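PDB 1YQE: D-aminoacyl-tRNA deacylase from Archaeoglobus fulgidus, which probably hydrolyses D-aminoacyl-tRNAs, a zinc-dependent reaction that frees the tRNA and the D-amino acid and so limits the toxicity of D-aminoacyl-tRNA. Local coordinates for residues 86-91 with 197-202. Numbering follows the deposited sequence.
Sequences RKIFTV and THYAPR
The phenol ring of Y199 is held between H198, its neighbour in the same turn, and the side chains of R86, in the loop leading into strand 88-92, and I88 on that strand. H198 tilts its imidazole over one face, with its CD2 3.7 Å above the centre of the phenol. On the other side of the ring plane both partners arrive obliquely. R86 NH1 slants in toward the CD2–CE2 side of the Y199 ring, 3.7 Å from CD2, with the guanidinium turned 72° from the phenol. The chain of R86 bends at chi3 (50°), swinging the guanidinium round to the ring. Its NH2 is tied by a salt bridge to E135, which steadies the group. At the hydroxyl end, I88 stretches out from the strand and sets CD1 3.4 Å from OH of Y199; the same methyl lies 3.8 Å from CZ.

No hydrogen bond links the two segments. The contact joins strand 88-92 of the large mixed sheet to the turn between strand 189-194 of the smaller parallel sheet and helix 201-209. A type I turn, closed by a 2.8 Å bond from A200 N to T197 O, carries Y199 just ahead of that helix. The phenol OH is hydrogen-bonded to both D84 and H80, and H80 lines the pocket of the bound pyrophosphate, which itself lies about 8 Å from the Y199 side chain. A phenylalanine here would probably keep much of the ring packing but leave D84 and H80 without their shared hydroxyl partner. Across the contact the ring meets a methyl and a charged guanidinium by van der Waals touch, while outside partners tie down its hydroxyl and R86, consistent with Y199 positioning H80 from a second shell.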
loop_
_atom_site.group_PDB
_atom_site.type_symbol
_atom_site.label_atom_id
_atom_site.label_comp_id
_atom_site.label_asym_id
_atom_site.label_seq_id
_atom_site.Cartn_x
_atom_site.Cartn_y
_atom_site.Cartn_z
ATOM N N ARG A 86 11.210 -7.504 -13.676
ATOM C CA ARG A 86 11.144 -6.088 -14.033
ATOM C C ARG A 86 11.635 -5.190 -12.901
ATOM O O ARG A 86 11.519 -5.539 -11.727
ATOM C CB ARG A 86 9.706 -5.699 -14.380
ATOM C CG ARG A 86 9.147 -6.343 -15.635
ATOM C CD ARG A 86 7.660 -6.053 -15.749
ATOM N NE ARG A 86 7.384 -4.631 -15.582
ATOM C CZ ARG A 86 6.166 -4.101 -15.536
ATOM N NH1 ARG A 86 5.096 -4.878 -15.643
ATOM N NH2 ARG A 86 6.019 -2.790 -15.381
ATOM N N LYS A 87 12.184 -4.032 -13.256
ATOM C CA LYS A 87 12.655 -3.082 -12.253
ATOM C C LYS A 87 11.471 -2.169 -11.953
ATOM O O LYS A 87 11.069 -1.360 -12.792
ATOM C CB LYS A 87 13.833 -2.265 -12.795
ATOM C CG LYS A 87 15.091 -3.084 -13.068
ATOM C CD LYS A 87 16.223 -2.194 -13.565
ATOM C CE LYS A 87 17.501 -2.986 -13.795
ATOM N NZ LYS A 87 18.052 -3.532 -12.521
ATOM N N ILE A 88 10.903 -2.301 -10.759
ATOM C CA ILE A 88 9.742 -1.503 -10.410
ATOM C C ILE A 88 9.663 -1.038 -8.966
ATOM O O ILE A 88 10.291 -1.604 -8.073
ATOM C CB ILE A 88 8.429 -2.277 -10.706
ATOM C CG1 ILE A 88 8.497 -3.664 -10.066
ATOM C CG2 ILE A 88 8.201 -2.393 -12.214
ATOM C CD1 ILE A 88 7.250 -4.509 -10.286
ATOM N N PHE A 89 8.885 0.019 -8.771
ATOM C CA PHE A 89 8.602 0.573 -7.453
ATOM C C PHE A 89 7.119 0.226 -7.324
ATOM O O PHE A 89 6.350 0.520 -8.233
ATOM C CB PHE A 89 8.748 2.098 -7.450
ATOM C CG PHE A 89 10.163 2.580 -7.572
ATOM C CD1 PHE A 89 11.088 2.324 -6.566
ATOM C CD2 PHE A 89 10.562 3.323 -8.679
ATOM C CE1 PHE A 89 12.397 2.802 -6.656
ATOM C CE2 PHE A 89 11.868 3.807 -8.779
ATOM C CZ PHE A 89 12.785 3.545 -7.765
ATOM N N THR A 90 6.704 -0.404 -6.233
ATOM C CA THR A 90 5.290 -0.731 -6.113
ATOM C C THR A 90 4.660 -0.290 -4.804
ATOM O O THR A 90 5.347 0.019 -3.828
ATOM C CB THR A 90 5.028 -2.249 -6.267
ATOM O OG1 THR A 90 5.493 -2.937 -5.098
ATOM C CG2 THR A 90 5.747 -2.799 -7.496
ATOM N N VAL A 91 3.334 -0.244 -4.821
ATOM C CA VAL A 91 2.535 0.108 -3.661
ATOM C C VAL A 91 1.320 -0.809 -3.654
ATOM O O VAL A 91 0.728 -1.086 -4.704
ATOM C CB VAL A 91 2.043 1.573 -3.716
ATOM C CG1 VAL A 91 1.075 1.844 -2.570
ATOM C CG2 VAL A 91 3.229 2.523 -3.622
ATOM N N THR A 197 -5.385 -6.865 -14.140
ATOM C CA THR A 197 -4.353 -7.861 -13.890
ATOM C C THR A 197 -3.664 -7.490 -12.573
ATOM O O THR A 197 -3.932 -6.424 -12.015
ATOM C CB THR A 197 -3.330 -7.892 -15.039
ATOM O OG1 THR A 197 -2.925 -6.555 -15.358
ATOM C CG2 THR A 197 -3.945 -8.545 -16.273
ATOM N N HIS A 198 -2.778 -8.357 -12.086
ATOM C CA HIS A 198 -2.096 -8.132 -10.811
ATOM C C HIS A 198 -1.381 -6.795 -10.619
ATOM O O HIS A 198 -1.167 -6.369 -9.481
ATOM C CB HIS A 198 -1.119 -9.282 -10.519
ATOM C CG HIS A 198 -0.010 -9.408 -11.515
ATOM N ND1 HIS A 198 -0.233 -9.657 -12.853
ATOM C CD2 HIS A 198 1.333 -9.334 -11.365
ATOM C CE1 HIS A 198 0.925 -9.731 -13.484
ATOM N NE2 HIS A 198 1.892 -9.538 -12.604
ATOM N N TYR A 199 -1.002 -6.136 -11.709
ATOM C CA TYR A 199 -0.331 -4.841 -11.590
ATOM C C TYR A 199 -1.283 -3.663 -11.808
ATOM O O TYR A 199 -0.844 -2.530 -12.022
ATOM C CB TYR A 199 0.857 -4.740 -12.556
ATOM C CG TYR A 199 2.094 -5.485 -12.092
ATOM C CD1 TYR A 199 2.510 -5.425 -10.758
ATOM C CD2 TYR A 199 2.870 -6.222 -12.989
ATOM C CE1 TYR A 199 3.667 -6.080 -10.328
ATOM C CE2 TYR A 199 4.033 -6.883 -12.569
ATOM C CZ TYR A 199 4.424 -6.807 -11.239
ATOM O OH TYR A 199 5.566 -7.461 -10.819
ATOM N N ALA A 200 -2.583 -3.943 -11.759
ATOM C CA ALA A 200 -3.624 -2.919 -11.906
ATOM C C ALA A 200 -3.236 -1.723 -12.774
ATOM O O ALA A 200 -2.984 -0.633 -12.261
ATOM C CB ALA A 200 -4.043 -2.430 -10.524
ATOM N N PRO A 201 -3.197 -1.910 -14.103
ATOM C CA PRO A 201 -2.839 -0.860 -15.068
ATOM C C PRO A 201 -3.707 0.398 -14.979
ATOM O O PRO A 201 -3.191 1.519 -14.908
ATOM C CB PRO A 201 -3.002 -1.559 -16.420
ATOM C CG PRO A 201 -2.784 -3.000 -16.103
ATOM C CD PRO A 201 -3.513 -3.171 -14.796
ATOM N N ARG A 202 -5.024 0.216 -14.994
ATOM C CA ARG A 202 -5.940 1.353 -14.926
ATOM C C ARG A 202 -5.739 2.108 -13.615
ATOM O O ARG A 202 -5.573 3.331 -13.612
ATOM C CB ARG A 202 -7.401 0.887 -15.031
ATOM C CG ARG A 202 -7.764 0.113 -16.308
ATOM C CD ARG A 202 -7.739 0.987 -17.562
ATOM N NE ARG A 202 -6.382 1.278 -18.016
ATOM C CZ ARG A 202 -5.548 0.372 -18.518
ATOM N NH1 ARG A 202 -5.927 -0.895 -18.638
ATOM N NH2 ARG A 202 -4.332 0.730 -18.898
#